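Local coordinates for protein acyl-coenzyme A oxidase 1 (Yarrowia lipolytica, PDB 5Y9D) that oxidises acyl-CoA with molecular oxygen to trans-2-enoyl-CoA and hydrogen peroxide, using FAD, in peroxisomal fatty acid beta-oxidation, at residues Glu146-Trp151 / Gly155-Lys160. Residues are numbered along the deposited sequence; the frame is centred on the assembly and turned at random.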
# COMPACT_ATOMS: atom_id res chain seq x y z
N GLU A 146 2.00 4.87 45.06
CA GLU A 146 3.15 4.17 45.68
C GLU A 146 3.79 3.17 44.71
O GLU A 146 5.00 3.02 44.70
CB GLU A 146 2.78 3.37 46.94
CG GLU A 146 1.67 3.95 47.82
CD GLU A 146 0.28 3.48 47.41
OE1 GLU A 146 -0.02 2.26 47.44
OE2 GLU A 146 -0.52 4.36 47.05
N GLN A 147 2.96 2.46 43.94
CA GLN A 147 3.42 1.42 43.03
C GLN A 147 4.28 2.07 41.97
O GLN A 147 5.41 1.64 41.75
CB GLN A 147 2.23 0.69 42.37
CG GLN A 147 1.55 -0.33 43.29
CD GLN A 147 0.52 -1.16 42.56
OE1 GLN A 147 -0.30 -0.63 41.81
NE2 GLN A 147 0.57 -2.47 42.75
N PHE A 148 3.76 3.12 41.37
CA PHE A 148 4.52 3.95 40.46
C PHE A 148 5.84 4.47 41.06
O PHE A 148 6.90 4.28 40.46
CB PHE A 148 3.70 5.12 39.95
CG PHE A 148 4.37 5.86 38.79
CD1 PHE A 148 4.48 5.27 37.54
CD2 PHE A 148 4.90 7.12 38.96
CE1 PHE A 148 5.09 5.92 36.48
CE2 PHE A 148 5.51 7.78 37.92
CZ PHE A 148 5.61 7.18 36.67
N LYS A 149 5.78 5.14 42.20
CA LYS A 149 7.00 5.68 42.82
C LYS A 149 8.08 4.62 42.98
O LYS A 149 9.26 4.89 42.82
CB LYS A 149 6.69 6.32 44.18
CG LYS A 149 6.03 7.68 44.03
CD LYS A 149 5.50 8.24 45.34
CE LYS A 149 5.32 9.75 45.24
NZ LYS A 149 6.64 10.46 45.19
N TYR A 150 7.65 3.40 43.28
CA TYR A 150 8.57 2.29 43.49
C TYR A 150 9.36 1.92 42.24
O TYR A 150 10.56 1.72 42.31
CB TYR A 150 7.79 1.07 43.96
CG TYR A 150 8.66 -0.15 44.11
CD1 TYR A 150 9.42 -0.33 45.25
CD2 TYR A 150 8.71 -1.14 43.10
CE1 TYR A 150 10.21 -1.45 45.40
CE2 TYR A 150 9.51 -2.25 43.24
CZ TYR A 150 10.26 -2.40 44.40
OH TYR A 150 11.08 -3.47 44.60
N TRP A 151 8.67 1.79 41.12
CA TRP A 151 9.32 1.45 39.87
C TRP A 151 10.09 2.68 39.37
O TRP A 151 11.19 2.54 38.79
CB TRP A 151 8.32 0.94 38.85
CG TRP A 151 7.60 -0.33 39.28
CD1 TRP A 151 6.28 -0.45 39.61
CD2 TRP A 151 8.16 -1.64 39.42
NE1 TRP A 151 5.99 -1.73 39.96
CE2 TRP A 151 7.12 -2.49 39.85
CE3 TRP A 151 9.44 -2.18 39.24
CZ2 TRP A 151 7.31 -3.86 40.07
CZ3 TRP A 151 9.64 -3.56 39.47
CH2 TRP A 151 8.57 -4.39 39.87
N GLY A 155 14.42 2.87 38.62
CA GLY A 155 15.05 3.28 37.36
C GLY A 155 14.10 3.41 36.18
O GLY A 155 14.52 3.78 35.09
N ALA A 156 12.82 3.11 36.39
CA ALA A 156 11.87 2.97 35.30
C ALA A 156 11.74 4.19 34.42
O ALA A 156 11.95 4.08 33.20
CB ALA A 156 10.51 2.58 35.84
N VAL A 157 11.39 5.33 35.00
CA VAL A 157 11.34 6.61 34.25
C VAL A 157 12.72 7.01 33.68
O VAL A 157 12.85 7.21 32.47
CB VAL A 157 10.74 7.77 35.07
CG1 VAL A 157 10.70 9.05 34.26
CG2 VAL A 157 9.33 7.45 35.53
N ALA A 158 13.76 7.04 34.51
CA ALA A 158 15.11 7.40 34.02
C ALA A 158 15.79 6.44 32.97
O ALA A 158 16.79 6.80 32.35
CB ALA A 158 16.04 7.60 35.22
N VAL A 159 15.25 5.23 32.82
CA VAL A 159 15.85 4.17 32.00
C VAL A 159 17.28 3.85 32.45
O VAL A 159 18.22 3.80 31.67
CB VAL A 159 15.72 4.49 30.51
CG1 VAL A 159 15.80 3.22 29.72
CG2 VAL A 159 14.37 5.07 30.19
N LYS A 160 17.43 3.68 33.75
CA LYS A 160 18.68 3.29 34.33
C LYS A 160 18.56 1.91 34.92
O LYS A 160 17.84 1.70 35.87
CB LYS A 160 19.07 4.29 35.40
CG LYS A 160 19.12 5.72 34.92
CD LYS A 160 20.33 6.44 35.45
CE LYS A 160 20.42 7.86 34.93
NZ LYS A 160 21.81 8.34 34.71
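The Phe148 ring meets Val157 through CZ, its far corner, which lies 3.9 Å from the methyl CG2 of Val157; the methyl approaches the ring obliquely and the two side chains cross at about a right angle. The indole of Trp151 instead has its neighbour's ring on one face: Tyr150 CD2 sits 3.7 Å above the indole plane, over its centre, while Trp151 CE2 lies at the edge of the Tyr150 ring, in its plane. With CG anti to the carbonyl carbon (chi1 -61°), the indole swings away from 155-160 and leaves its CB for the contact, 4.1 Å from Ala156 CB. Phe148 does the reverse: CG anti to the backbone N (chi1 -169°) carries the phenyl toward the turn. Ile139 of helix 122-142 touches both aromatic side chains, and Phe162 packs on Trp151 and Ala156.

Beside the Trp151-Ala156 pair runs the one hydrogen bond across the contact, from Ala156 N to Trp151 O, 3.0 Å long. Gly155 N is 3.3 Å from Trp151 O but badly angled, and bonds to Val152 O instead. Gly155 has a positive phi (107°), which reverses the chain and brings Ala156 back over the last turn. Farther on, Val159 O accepts a hydrogen bond from Arg697 of the second subunit. The paired bonds, with Gly155 as the C-prime residue, form a Schellman motif that ends helix 145-153, and the Trp151-Ala156 contact is the apolar pair spanning it.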